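Long-range contacts in TRAP-T family transporter, DctP (Periplasmic binding) subunit (Sulfitobacter sp. NAS-14.1, PDB 4PF8), which binds beta-D-galacturonate and, as the solute-binding subunit of a TRAP transporter, probably delivers it to the membrane components for uptake: residues A[97-102]-A[124-129]; A[223-228]-A[286-291]; A[47-52]-A[251-256]; A[75-80]-A[235-240]. One frame throughout, in Å; residues are numbered along the deposited sequence. Where two conformers were deposited one is given.

Contact 1 of 4, residues A[97-102]-A[124-129]; sequences PATNVV and AALGKA
Leu126 carries its CG anti to its own carbonyl carbon (chi1 -69°) and its chain straight on from there (chi2 -174°), which sends both methyls off helix 121-132 and onto the 3-10 turn of residues 97-102, over Ala98, Thr99 and Val102. Its two branches divide the work. CD1 lies 3.7 Å from Val102 CG1, the two side chains running alongside each other in opposite senses, while CD2 rests on the backbone of the turn, 3.6 Å from Ala98 O and 4.1 Å from Thr99 CA. A branched leucine suits this place because its fork lets one methyl meet Val102 while the other lies on the backbone of the turn.

One turn further along the helix the groups are small. Ala98 CB and Ala129 CB meet at 3.6 Å, and their CA atoms are 6.4 Å apart, a close spacing that suits the small methyls of two alanines. Thr99 turns its polar end back to its own loop, OG1 bonding Val96 O, and offers its carbon side to Leu126.

In the fold, the contact packs the loop after helix 89-92 against helix 121-132. Phe321 of helix 315-322 also touches Leu126, while Phe108, Leu89 and Pro233 touch Val102, whose side chain lies about 11 Å from the bound galacturonate. No hydrogen bond or salt bridge passes between the two segments. Their cohesion therefore comes from the fit of methyl groups and the exclusion of water, and it depends on shape rather than on charge or bond direction.

Contact 2 of 4, residues A[223-228]-A[286-291]; sequences YYSLTQ and EVNEIA
Ser225 and Asn288 face each other across a parallel beta pair, in which strand 286-289 forms an edge of a mixed sheet beside strand 223-230, the segment directions 21° apart. Ser225 OG donates to Asn288 OD1 at 2.6 Å, in the carbonyl plane and on a lone pair. Asn288 can present that oxygen because its CG sits between backbone N and carbonyl carbon (chi1 69°); its ND2 goes on to Ile155 O, and Ser225 OG is also met by Ile155 N. With a valine in place of Asn288, the Ser225 hydroxyl is likely to lose its acceptor and Ile155 O this donor.

On the same face, the Tyr223 ring and the Glu286 side chain cross obliquely, CD1 lying 3.9 Å from Glu286 CB. On the other face Leu226, Val287 and the Tyr224 ring make an apolar patch under helix 248-282: Leu226 CD1 packs 3.8 Å from Val287 CG1, and Leu226 CD2 lies over a face of the Tyr224 ring. Tyr224 N donates to Glu286 O and Leu226 N to Asn288 O, while Asn288 N donates to Tyr224 O. Where the strands part, one water donates to Leu226 O at 2.7 Å and accepts from Ile290 N at 2.9 Å.

Contact 3 of 4, residues A[47-52]-A[251-256]; sequences EEVTEK and QEIVKT
Ile253 lies against Val49 and Lys52 where two helices, 37-52 and 248-282, pack in a roughly antiparallel pair, their short axes 9.3 Å apart at an angle of 146°. Ile253 contributes the most buried surface. With CG1 anti to its carbonyl carbon (chi1 -78°), it spreads its branches along the last turn of the other helix: CG2 touches Lys52 CB at 3.7 Å, and CD1 comes to 3.6 Å from Lys52 O. A beta-branched residue suits a helix face of this kind, since two carbon arms leave the backbone close to where the partner helix passes.

Val49 is the second contributor and the more deeply buried. Its CG2 meets Val254 CG2 at 4.2 Å, and the CA atoms of these two valines, 6.2 Å apart, are the closest CA pair of the two segments. Both valines also touch Trp26 of strand 26-29, so this side of the helix pair settles onto the sheet.

Lys52 does its packing with the carbons near its backbone. Its chain bends at chi2 and takes the ammonium group away from Ile253, so that its aliphatic part packs here while the residue as a whole remains exposed.

On the outer side the chemistry turns polar. The extended chain of Glu48 crosses Thr256 at about a right angle, OE1 lying 3.8 Å from the methyl CG2. The same OE1 accepts from Asn260 ND2 and from a water, which donates to it at 2.6 Å and with its other hydrogen to Ile253 O at 2.9 Å.

Contact 4 of 4, residues A[75-80]-A[235-240]; sequences EQLRLG and CLCMSK
Helix 75-79 passes strand 235-239 at 7.4 Å between their short axes and 48° between their directions, bringing the CA atoms of Leu77 and Ser239 to 5.1 Å. Leu77 fills the gap. Its CG stands anti to the backbone N (chi1 -172°) and lies 3.6 Å from Ser239 N, while its two methyls spread over the strand: CD1 comes near Cys237 O, and CD2 lies 3.7 Å from Met238 O and 4.2 Å from Cys237 SG. Leucine suits the place because its forked end can lie over the peptide backbone and a small thiol together. Phe87 and Ile135, from the strands flanking 234-239, touch Leu77 as well. Cutting Leu77 back to an alanine is likely to open a gap between helix and strand and leave the Cys237 thiol without this apolar neighbour.

The sheet beneath has strand order 2-1-3-5-4, as in type II periplasmic binding proteins, with strand 234-239 running antiparallel to its neighbours and helix 70-79 packed on one side.

Both elements end here. Gly80 closes the helix in a Schellman motif at a phi of 86°, where a CB would collide with Leu79 O, so glycine is suited to the place. Ser239 is the N-cap of helix 240-244, its OG weakly bonded to Lys241 N and Thr242 N. That hydroxyl also donates at 3.0 Å to a water, which in turn gives a hydrogen to Arg78 O at 2.8 Å.

Overall arrangement
Contacts 1 and 4 are buried and largely apolar, each turning on one leucine; contacts 2 and 3 are partly buried, with polar bonds running through contact 2 and lying at the edge of contact 3. In contact 2 a ladder of direct backbone hydrogen bonds joins two strands, whereas contact 3 pairs helices, and in contacts 3 and 4 a water bridges the segments. Contacts 3 and 4 touch, Val254 CG1 lying 3.8 Å from Met238 CE, so helix 248-282 of contact 3 packs on the strand of contact 4. Contact 2 lies across the chain's centre from both, about 41 Å from contact 3 between centres, yet the long helix 248-282 runs from contact 3 to its neighbourhood.

Contact 1 of 4, residues A[97-102]-A[124-129]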
loop_
_atom_site.group_PDB
_atom_site.type_symbol
_atom_site.label_atom_id
_atom_site.label_comp_id
_atom_site.label_asym_id
_atom_site.label_seq_id
_atom_site.Cartn_x
_atom_site.Cartn_y
_atom_site.Cartn_z
ATOM N N PRO A 97 6.076 -12.755 -6.255
ATOM C CA PRO A 97 5.674 -13.536 -5.078
ATOM C C PRO A 97 6.414 -13.191 -3.775
ATOM O O PRO A 97 5.799 -13.254 -2.707
ATOM C CB PRO A 97 5.945 -14.974 -5.520
ATOM C CG PRO A 97 5.713 -14.929 -7.021
ATOM C CD PRO A 97 6.229 -13.597 -7.455
ATOM N N ALA A 98 7.688 -12.804 -3.851
ATOM C CA ALA A 98 8.433 -12.467 -2.634
ATOM C C ALA A 98 7.760 -11.357 -1.828
ATOM O O ALA A 98 7.840 -11.327 -0.589
ATOM C CB ALA A 98 9.862 -12.074 -2.973
ATOM N N THR A 99 7.061 -10.458 -2.507
ATOM C CA THR A 99 6.490 -9.317 -1.817
ATOM C C THR A 99 5.277 -9.694 -0.969
ATOM O O THR A 99 4.813 -8.870 -0.221
ATOM C CB THR A 99 6.096 -8.159 -2.760
ATOM O OG1 THR A 99 5.043 -8.577 -3.640
ATOM C CG2 THR A 99 7.301 -7.697 -3.548
ATOM N N ASN A 100 4.774 -10.923 -1.076
ATOM C CA ASN A 100 3.654 -11.302 -0.211
ATOM C C ASN A 100 3.980 -11.166 1.261
ATOM O O ASN A 100 3.100 -10.945 2.067
ATOM C CB ASN A 100 3.168 -12.724 -0.499
ATOM C CG ASN A 100 2.357 -12.806 -1.754
ATOM O OD1 ASN A 100 1.316 -12.168 -1.866
ATOM N ND2 ASN A 100 2.836 -13.571 -2.723
ATOM N N VAL A 101 5.256 -11.290 1.611
ATOM C CA VAL A 101 5.654 -11.270 3.017
ATOM C C VAL A 101 5.253 -9.992 3.761
ATOM O O VAL A 101 5.019 -10.031 4.959
ATOM C CB VAL A 101 7.173 -11.510 3.182
ATOM C CG1 VAL A 101 7.565 -12.851 2.582
ATOM C CG2 VAL A 101 7.980 -10.367 2.559
ATOM N N VAL A 102 5.184 -8.856 3.076
ATOM C CA VAL A 102 4.813 -7.600 3.739
ATOM C C VAL A 102 3.308 -7.442 3.888
ATOM O O VAL A 102 2.840 -6.549 4.594
ATOM C CB VAL A 102 5.374 -6.339 3.029
ATOM C CG1 VAL A 102 6.865 -6.450 2.900
ATOM C CG2 VAL A 102 4.686 -6.124 1.665
ATOM N N ALA A 124 16.200 -4.711 0.635
ATOM C CA ALA A 124 17.081 -4.962 -0.501
ATOM C C ALA A 124 16.753 -6.302 -1.169
ATOM O O ALA A 124 16.806 -6.415 -2.394
ATOM C CB ALA A 124 18.509 -4.912 -0.065
ATOM N N ALA A 125 16.361 -7.300 -0.385
ATOM C CA ALA A 125 15.974 -8.590 -0.944
ATOM C C ALA A 125 14.704 -8.442 -1.780
ATOM O O ALA A 125 14.563 -9.039 -2.841
ATOM C CB ALA A 125 15.774 -9.616 0.170
ATOM N N LEU A 126 13.771 -7.641 -1.294
ATOM C CA LEU A 126 12.555 -7.397 -2.040
ATOM C C LEU A 126 12.885 -6.596 -3.295
ATOM O O LEU A 126 12.332 -6.855 -4.368
ATOM C CB LEU A 126 11.513 -6.681 -1.170
ATOM C CG LEU A 126 10.913 -7.517 -0.032
ATOM C CD1 LEU A 126 9.783 -6.745 0.657
ATOM C CD2 LEU A 126 10.392 -8.841 -0.524
ATOM N N GLY A 127 13.811 -5.647 -3.182
ATOM C CA GLY A 127 14.236 -4.904 -4.367
ATOM C C GLY A 127 14.791 -5.826 -5.447
ATOM O O GLY A 127 14.517 -5.629 -6.633
ATOM N N LYS A 128 15.579 -6.828 -5.057
ATOM C CA LYS A 128 16.129 -7.789 -6.022
ATOM C C LYS A 128 15.008 -8.606 -6.662
ATOM O O LYS A 128 15.010 -8.846 -7.862
ATOM C CB LYS A 128 17.163 -8.698 -5.333
ATOM C CG LYS A 128 17.781 -9.774 -6.216
ATOM C CD LYS A 128 18.931 -10.497 -5.488
ATOM C CE LYS A 128 19.510 -11.669 -6.302
ATOM N NZ LYS A 128 18.514 -12.291 -7.232
ATOM N N ALA A 129 14.031 -9.028 -5.861
ATOM C CA ALA A 129 12.894 -9.776 -6.397
ATOM C C ALA A 129 12.114 -8.943 -7.417
ATOM O O ALA A 129 11.679 -9.457 -8.447
ATOM C CB ALA A 129 11.974 -10.224 -5.269
#

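Contact 2 of 4, residues A[223-228]-A[286-291]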
loop_
_atom_site.group_PDB
_atom_site.type_symbol
_atom_site.label_atom_id
_atom_site.label_comp_id
_atom_site.label_asym_id
_atom_site.label_seq_id
_atom_site.Cartn_x
_atom_site.Cartn_y
_atom_site.Cartn_z
ATOM N N TYR A 223 -17.891 4.009 11.229
ATOM C CA TYR A 223 -17.155 3.371 12.320
ATOM C C TYR A 223 -15.753 3.047 11.853
ATOM O O TYR A 223 -15.583 2.387 10.844
ATOM C CB TYR A 223 -17.847 2.090 12.763
ATOM C CG TYR A 223 -19.232 2.310 13.276
ATOM C CD1 TYR A 223 -19.432 2.831 14.539
ATOM C CD2 TYR A 223 -20.336 2.020 12.499
ATOM C CE1 TYR A 223 -20.722 3.055 15.016
ATOM C CE2 TYR A 223 -21.632 2.244 12.974
ATOM C CZ TYR A 223 -21.797 2.759 14.230
ATOM O OH TYR A 223 -23.069 2.979 14.718
ATOM N N TYR A 224 -14.753 3.538 12.575
ATOM C CA TYR A 224 -13.343 3.274 12.236
ATOM C C TYR A 224 -12.713 2.663 13.478
ATOM O O TYR A 224 -12.729 3.275 14.559
ATOM C CB TYR A 224 -12.637 4.595 11.878
ATOM C CG TYR A 224 -11.275 4.509 11.186
ATOM C CD1 TYR A 224 -10.959 3.459 10.355
ATOM C CD2 TYR A 224 -10.333 5.530 11.332
ATOM C CE1 TYR A 224 -9.743 3.406 9.683
ATOM C CE2 TYR A 224 -9.127 5.477 10.676
ATOM C CZ TYR A 224 -8.841 4.398 9.850
ATOM O OH TYR A 224 -7.618 4.326 9.177
ATOM N N SER A 225 -12.203 1.448 13.326
ATOM C CA SER A 225 -11.722 0.657 14.444
ATOM C C SER A 225 -10.231 0.399 14.188
ATOM O O SER A 225 -9.869 -0.248 13.209
ATOM C CB SER A 225 -12.496 -0.637 14.549
ATOM O OG SER A 225 -13.897 -0.363 14.671
ATOM N N LEU A 226 -9.392 0.912 15.075
ATOM C CA LEU A 226 -7.956 0.995 14.825
ATOM C C LEU A 226 -7.198 -0.307 15.119
ATOM O O LEU A 226 -6.326 -0.370 16.003
ATOM C CB LEU A 226 -7.349 2.201 15.558
ATOM C CG LEU A 226 -7.940 3.563 15.165
ATOM C CD1 LEU A 226 -7.388 4.664 16.076
ATOM C CD2 LEU A 226 -7.708 3.905 13.700
ATOM N N THR A 227 -7.526 -1.330 14.335
ATOM C CA THR A 227 -6.880 -2.623 14.413
ATOM C C THR A 227 -5.436 -2.589 13.955
ATOM O O THR A 227 -4.626 -3.373 14.412
ATOM C CB THR A 227 -7.654 -3.630 13.582
ATOM O OG1 THR A 227 -7.944 -3.043 12.308
ATOM C CG2 THR A 227 -8.979 -3.983 14.266
ATOM N N GLN A 228 -5.118 -1.695 13.022
ATOM C CA GLN A 228 -3.749 -1.537 12.555
ATOM C C GLN A 228 -3.128 -2.877 12.182
ATOM O O GLN A 228 -1.989 -3.178 12.533
ATOM C CB GLN A 228 -2.945 -0.779 13.593
ATOM C CG GLN A 228 -3.559 0.598 13.839
ATOM C CD GLN A 228 -2.958 1.345 15.026
ATOM O OE1 GLN A 228 -2.683 0.761 16.076
ATOM N NE2 GLN A 228 -2.779 2.644 14.864
ATOM N N GLU A 286 -17.219 7.588 14.436
ATOM C CA GLU A 286 -16.959 7.000 15.730
ATOM C C GLU A 286 -15.684 6.180 15.617
ATOM O O GLU A 286 -15.677 5.119 14.975
ATOM C CB GLU A 286 -18.103 6.099 16.179
ATOM C CG GLU A 286 -17.776 5.349 17.456
ATOM C CD GLU A 286 -17.228 6.246 18.562
ATOM O OE1 GLU A 286 -16.420 5.753 19.395
ATOM O OE2 GLU A 286 -17.611 7.442 18.605
ATOM N N VAL A 287 -14.623 6.679 16.246
ATOM C CA VAL A 287 -13.331 6.006 16.235
ATOM C C VAL A 287 -13.154 5.228 17.525
ATOM O O VAL A 287 -13.396 5.755 18.619
ATOM C CB VAL A 287 -12.182 7.002 16.096
ATOM C CG1 VAL A 287 -10.849 6.271 16.050
ATOM C CG2 VAL A 287 -12.357 7.840 14.826
ATOM N N ASN A 288 -12.792 3.958 17.418
ATOM C CA ASN A 288 -12.423 3.194 18.610
ATOM C C ASN A 288 -11.041 2.568 18.484
ATOM O O ASN A 288 -10.633 2.154 17.400
ATOM C CB ASN A 288 -13.458 2.118 18.951
ATOM C CG ASN A 288 -13.502 0.990 17.937
ATOM O OD1 ASN A 288 -14.025 1.143 16.832
ATOM N ND2 ASN A 288 -12.994 -0.173 18.333
ATOM N N GLU A 289 -10.325 2.542 19.596
ATOM C CA GLU A 289 -9.038 1.873 19.673
ATOM C C GLU A 289 -9.262 0.426 20.067
ATOM O O GLU A 289 -10.343 0.049 20.536
ATOM C CB GLU A 289 -8.126 2.555 20.680
ATOM C CG GLU A 289 -7.733 3.961 20.303
ATOM C CD GLU A 289 -6.915 4.626 21.390
ATOM O OE1 GLU A 289 -5.669 4.530 21.338
ATOM O OE2 GLU A 289 -7.516 5.231 22.306
ATOM N N ILE A 290 -8.231 -0.385 19.876
ATOM C CA ILE A 290 -8.285 -1.780 20.259
ATOM C C ILE A 290 -7.465 -1.991 21.506
ATOM O O ILE A 290 -6.242 -1.832 21.497
ATOM C CB ILE A 290 -7.772 -2.698 19.157
ATOM C CG1 ILE A 290 -8.600 -2.512 17.888
ATOM C CG2 ILE A 290 -7.783 -4.152 19.635
ATOM C CD1 ILE A 290 -10.057 -2.790 18.054
ATOM N N ALA A 291 -8.172 -2.328 22.579
ATOM C CA ALA A 291 -7.552 -2.748 23.822
ATOM C C ALA A 291 -6.898 -4.118 23.636
ATOM O O ALA A 291 -5.679 -4.254 23.776
ATOM C CB ALA A 291 -8.597 -2.798 24.939
HETATM O O HOH W 1 -5.958 0.709 18.418
#

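Contact 3 of 4, residues A[47-52]-A[251-256]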
loop_
_atom_site.group_PDB
_atom_site.type_symbol
_atom_site.label_atom_id
_atom_site.label_comp_id
_atom_site.label_asym_id
_atom_site.label_seq_id
_atom_site.Cartn_x
_atom_site.Cartn_y
_atom_site.Cartn_z
ATOM N N GLU A 47 9.716 16.416 -11.177
ATOM C CA GLU A 47 10.307 17.761 -11.250
ATOM C C GLU A 47 11.820 17.734 -11.123
ATOM O O GLU A 47 12.536 18.424 -11.867
ATOM C CB GLU A 47 9.741 18.627 -10.140
ATOM C CG GLU A 47 8.389 19.188 -10.437
ATOM C CD GLU A 47 7.916 20.095 -9.328
ATOM O OE1 GLU A 47 6.817 19.825 -8.789
ATOM O OE2 GLU A 47 8.655 21.064 -9.000
ATOM N N GLU A 48 12.331 16.944 -10.190
ATOM C CA GLU A 48 13.772 16.905 -9.978
ATOM C C GLU A 48 14.486 16.282 -11.170
ATOM O O GLU A 48 15.528 16.769 -11.582
ATOM C CB GLU A 48 14.155 16.170 -8.690
ATOM C CG GLU A 48 15.667 16.180 -8.453
ATOM C CD GLU A 48 16.111 15.544 -7.143
ATOM O OE1 GLU A 48 17.277 15.089 -7.060
ATOM O OE2 GLU A 48 15.319 15.515 -6.176
ATOM N N VAL A 49 13.949 15.190 -11.695
ATOM C CA VAL A 49 14.545 14.558 -12.863
ATOM C C VAL A 49 14.592 15.555 -14.016
ATOM O O VAL A 49 15.621 15.699 -14.667
ATOM C CB VAL A 49 13.794 13.267 -13.260
ATOM C CG1 VAL A 49 14.331 12.710 -14.601
ATOM C CG2 VAL A 49 13.943 12.236 -12.171
ATOM N N THR A 50 13.501 16.267 -14.265
ATOM C CA THR A 50 13.503 17.241 -15.376
ATOM C C THR A 50 14.501 18.366 -15.152
ATOM O O THR A 50 15.217 18.786 -16.075
ATOM C CB THR A 50 12.100 17.808 -15.585
ATOM O OG1 THR A 50 11.222 16.731 -15.907
ATOM C CG2 THR A 50 12.071 18.811 -16.707
ATOM N N GLU A 51 14.570 18.855 -13.925
ATOM C CA GLU A 51 15.494 19.930 -13.588
ATOM C C GLU A 51 16.950 19.511 -13.791
ATOM O O GLU A 51 17.740 20.245 -14.425
ATOM C CB GLU A 51 15.271 20.376 -12.133
ATOM C CG GLU A 51 16.344 21.325 -11.583
ATOM C CD GLU A 51 16.164 21.583 -10.089
ATOM O OE1 GLU A 51 17.114 22.090 -9.444
ATOM O OE2 GLU A 51 15.068 21.266 -9.557
ATOM N N LYS A 52 17.301 18.341 -13.258
ATOM C CA LYS A 52 18.688 17.873 -13.267
ATOM C C LYS A 52 19.151 17.363 -14.626
ATOM O O LYS A 52 20.360 17.294 -14.873
ATOM C CB LYS A 52 18.918 16.775 -12.235
ATOM C CG LYS A 52 18.710 17.207 -10.821
ATOM C CD LYS A 52 19.646 18.313 -10.397
ATOM C CE LYS A 52 19.654 18.398 -8.881
ATOM N NZ LYS A 52 20.234 19.674 -8.401
ATOM N N GLN A 251 20.603 7.603 -14.869
ATOM C CA GLN A 251 20.253 6.610 -13.855
ATOM C C GLN A 251 20.581 7.143 -12.466
ATOM O O GLN A 251 19.796 6.998 -11.533
ATOM C CB GLN A 251 20.951 5.271 -14.119
ATOM C CG GLN A 251 20.425 4.543 -15.358
ATOM C CD GLN A 251 21.070 3.180 -15.562
ATOM O OE1 GLN A 251 22.107 2.879 -14.976
ATOM N NE2 GLN A 251 20.465 2.357 -16.406
ATOM N N GLU A 252 21.730 7.788 -12.328
ATOM C CA GLU A 252 22.117 8.331 -11.030
ATOM C C GLU A 252 21.188 9.463 -10.605
ATOM O O GLU A 252 20.833 9.572 -9.421
ATOM C CB GLU A 252 23.564 8.810 -11.071
ATOM C CG GLU A 252 24.565 7.671 -11.072
ATOM C CD GLU A 252 24.458 6.804 -9.832
ATOM O OE1 GLU A 252 24.167 7.352 -8.744
ATOM O OE2 GLU A 252 24.657 5.572 -9.951
ATOM N N ILE A 253 20.798 10.305 -11.555
ATOM C CA ILE A 253 19.855 11.375 -11.280
ATOM C C ILE A 253 18.525 10.780 -10.796
ATOM O O ILE A 253 17.932 11.266 -9.834
ATOM C CB ILE A 253 19.637 12.266 -12.522
ATOM C CG1 ILE A 253 20.813 13.224 -12.687
ATOM C CG2 ILE A 253 18.350 13.078 -12.388
ATOM C CD1 ILE A 253 20.941 13.824 -14.088
ATOM N N VAL A 254 18.074 9.725 -11.455
ATOM C CA VAL A 254 16.808 9.099 -11.085
ATOM C C VAL A 254 16.856 8.498 -9.680
ATOM O O VAL A 254 15.928 8.665 -8.887
ATOM C CB VAL A 254 16.414 8.033 -12.132
ATOM C CG1 VAL A 254 15.305 7.102 -11.602
ATOM C CG2 VAL A 254 15.966 8.721 -13.411
ATOM N N LYS A 255 17.940 7.815 -9.361
ATOM C CA LYS A 255 18.080 7.217 -8.045
ATOM C C LYS A 255 18.119 8.286 -6.953
ATOM O O LYS A 255 17.487 8.120 -5.907
ATOM C CB LYS A 255 19.312 6.306 -8.000
ATOM C CG LYS A 255 19.105 5.045 -8.831
ATOM C CD LYS A 255 20.153 3.971 -8.566
ATOM C CE LYS A 255 19.616 2.604 -8.977
ATOM N NZ LYS A 255 20.694 1.653 -9.380
ATOM N N THR A 256 18.826 9.390 -7.203
ATOM C CA THR A 256 18.921 10.467 -6.218
ATOM C C THR A 256 17.555 11.139 -6.034
ATOM O O THR A 256 17.106 11.390 -4.907
ATOM C CB THR A 256 19.950 11.512 -6.647
ATOM O OG1 THR A 256 21.254 10.916 -6.651
ATOM C CG2 THR A 256 19.955 12.691 -5.693
HETATM O O HOH W 2 18.636 13.978 -9.043
#

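Contact 4 of 4, residues A[75-80]-A[235-240]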
loop_
_atom_site.group_PDB
_atom_site.type_symbol
_atom_site.label_atom_id
_atom_site.label_comp_id
_atom_site.label_asym_id
_atom_site.label_seq_id
_atom_site.Cartn_x
_atom_site.Cartn_y
_atom_site.Cartn_z
ATOM N N GLU A 75 1.281 -4.462 -14.207
ATOM C CA GLU A 75 1.561 -5.192 -15.444
ATOM C C GLU A 75 2.081 -4.235 -16.532
ATOM O O GLU A 75 3.042 -4.547 -17.250
ATOM C CB GLU A 75 0.301 -5.910 -15.925
ATOM C CG GLU A 75 0.479 -6.660 -17.237
ATOM C CD GLU A 75 1.214 -7.983 -17.070
ATOM O OE1 GLU A 75 1.659 -8.299 -15.931
ATOM O OE2 GLU A 75 1.339 -8.709 -18.091
ATOM N N GLN A 76 1.451 -3.072 -16.658
ATOM C CA GLN A 76 1.928 -2.089 -17.638
ATOM C C GLN A 76 3.373 -1.705 -17.373
ATOM O O GLN A 76 4.165 -1.537 -18.300
ATOM C CB GLN A 76 1.089 -0.822 -17.605
ATOM C CG GLN A 76 -0.338 -0.979 -18.089
ATOM C CD GLN A 76 -1.090 0.325 -17.963
ATOM O OE1 GLN A 76 -0.585 1.379 -18.367
ATOM N NE2 GLN A 76 -2.286 0.272 -17.401
ATOM N N LEU A 77 3.721 -1.508 -16.108
ATOM C CA LEU A 77 5.063 -1.059 -15.767
ATOM C C LEU A 77 6.091 -2.129 -16.099
ATOM O O LEU A 77 7.152 -1.840 -16.662
ATOM C CB LEU A 77 5.126 -0.661 -14.284
ATOM C CG LEU A 77 6.470 0.000 -13.949
ATOM C CD1 LEU A 77 6.309 1.375 -13.305
ATOM C CD2 LEU A 77 7.299 -0.927 -13.085
ATOM N N ARG A 78 5.774 -3.385 -15.803
ATOM C CA ARG A 78 6.665 -4.486 -16.119
ATOM C C ARG A 78 6.885 -4.591 -17.619
ATOM O O ARG A 78 7.973 -4.945 -18.069
ATOM C CB ARG A 78 6.113 -5.814 -15.587
ATOM C CG ARG A 78 6.048 -5.879 -14.096
ATOM C CD ARG A 78 5.422 -7.183 -13.640
ATOM N NE ARG A 78 6.255 -8.307 -14.036
ATOM C CZ ARG A 78 5.812 -9.545 -14.197
ATOM N NH1 ARG A 78 4.528 -9.824 -13.998
ATOM N NH2 ARG A 78 6.655 -10.499 -14.552
ATOM N N LEU A 79 5.852 -4.276 -18.394
ATOM C CA LEU A 79 5.932 -4.362 -19.846
ATOM C C LEU A 79 6.585 -3.144 -20.485
ATOM O O LEU A 79 6.865 -3.158 -21.683
ATOM C CB LEU A 79 4.532 -4.518 -20.422
ATOM C CG LEU A 79 3.791 -5.816 -20.126
ATOM C CD1 LEU A 79 2.362 -5.655 -20.625
ATOM C CD2 LEU A 79 4.464 -7.015 -20.773
ATOM N N GLY A 80 6.820 -2.087 -19.709
ATOM C CA GLY A 80 7.407 -0.868 -20.232
ATOM C C GLY A 80 6.445 0.117 -20.839
ATOM O O GLY A 80 6.868 1.102 -21.434
ATOM N N CYS A 235 6.089 1.290 -3.117
ATOM C CA CYS A 235 7.346 1.396 -3.801
ATOM C C CYS A 235 7.234 2.383 -4.944
ATOM O O CYS A 235 6.374 2.220 -5.823
ATOM C CB CYS A 235 7.741 0.023 -4.291
ATOM S SG CYS A 235 9.304 -0.018 -5.121
ATOM N N LEU A 236 8.056 3.421 -4.878
ATOM C CA LEU A 236 8.288 4.301 -6.016
ATOM C C LEU A 236 9.215 3.512 -6.915
ATOM O O LEU A 236 10.320 3.135 -6.511
ATOM C CB LEU A 236 8.975 5.613 -5.598
ATOM C CG LEU A 236 9.444 6.451 -6.793
ATOM C CD1 LEU A 236 8.297 7.014 -7.618
ATOM C CD2 LEU A 236 10.358 7.583 -6.291
ATOM N N CYS A 237 8.756 3.212 -8.117
ATOM C CA CYS A 237 9.569 2.397 -8.985
ATOM C C CYS A 237 9.450 2.764 -10.427
ATOM O O CYS A 237 8.556 3.478 -10.846
ATOM C CB CYS A 237 9.185 0.955 -8.845
ATOM S SG CYS A 237 7.474 0.677 -9.189
HETATM N N MSE A 238 10.382 2.220 -11.180
HETATM C CA MSE A 238 10.471 2.487 -12.593
HETATM C C MSE A 238 10.400 1.184 -13.322
HETATM O O MSE A 238 10.847 0.149 -12.836
HETATM C CB MSE A 238 11.810 3.155 -12.877
HETATM C CG MSE A 238 12.035 3.521 -14.301
HETATM SE SE MSE A 238 13.204 5.082 -14.374
HETATM C CE MSE A 238 12.067 6.131 -13.396
ATOM N N SER A 239 9.847 1.219 -14.527
ATOM C CA SER A 239 10.008 0.095 -15.420
ATOM C C SER A 239 11.479 -0.168 -15.678
ATOM O O SER A 239 12.219 0.747 -16.048
ATOM C CB SER A 239 9.327 0.384 -16.756
ATOM O OG SER A 239 9.722 -0.602 -17.687
ATOM N N LYS A 240 11.917 -1.407 -15.495
ATOM C CA LYS A 240 13.308 -1.724 -15.785
ATOM C C LYS A 240 13.649 -1.460 -17.260
ATOM O O LYS A 240 14.767 -1.046 -17.582
ATOM C CB LYS A 240 13.635 -3.166 -15.365
ATOM C CG LYS A 240 15.111 -3.550 -15.535
ATOM C CD LYS A 240 15.390 -4.941 -14.967
ATOM C CE LYS A 240 16.563 -5.632 -15.668
ATOM N NZ LYS A 240 17.785 -4.810 -15.731
HETATM O O HOH W 3 10.222 -3.502 -17.296
#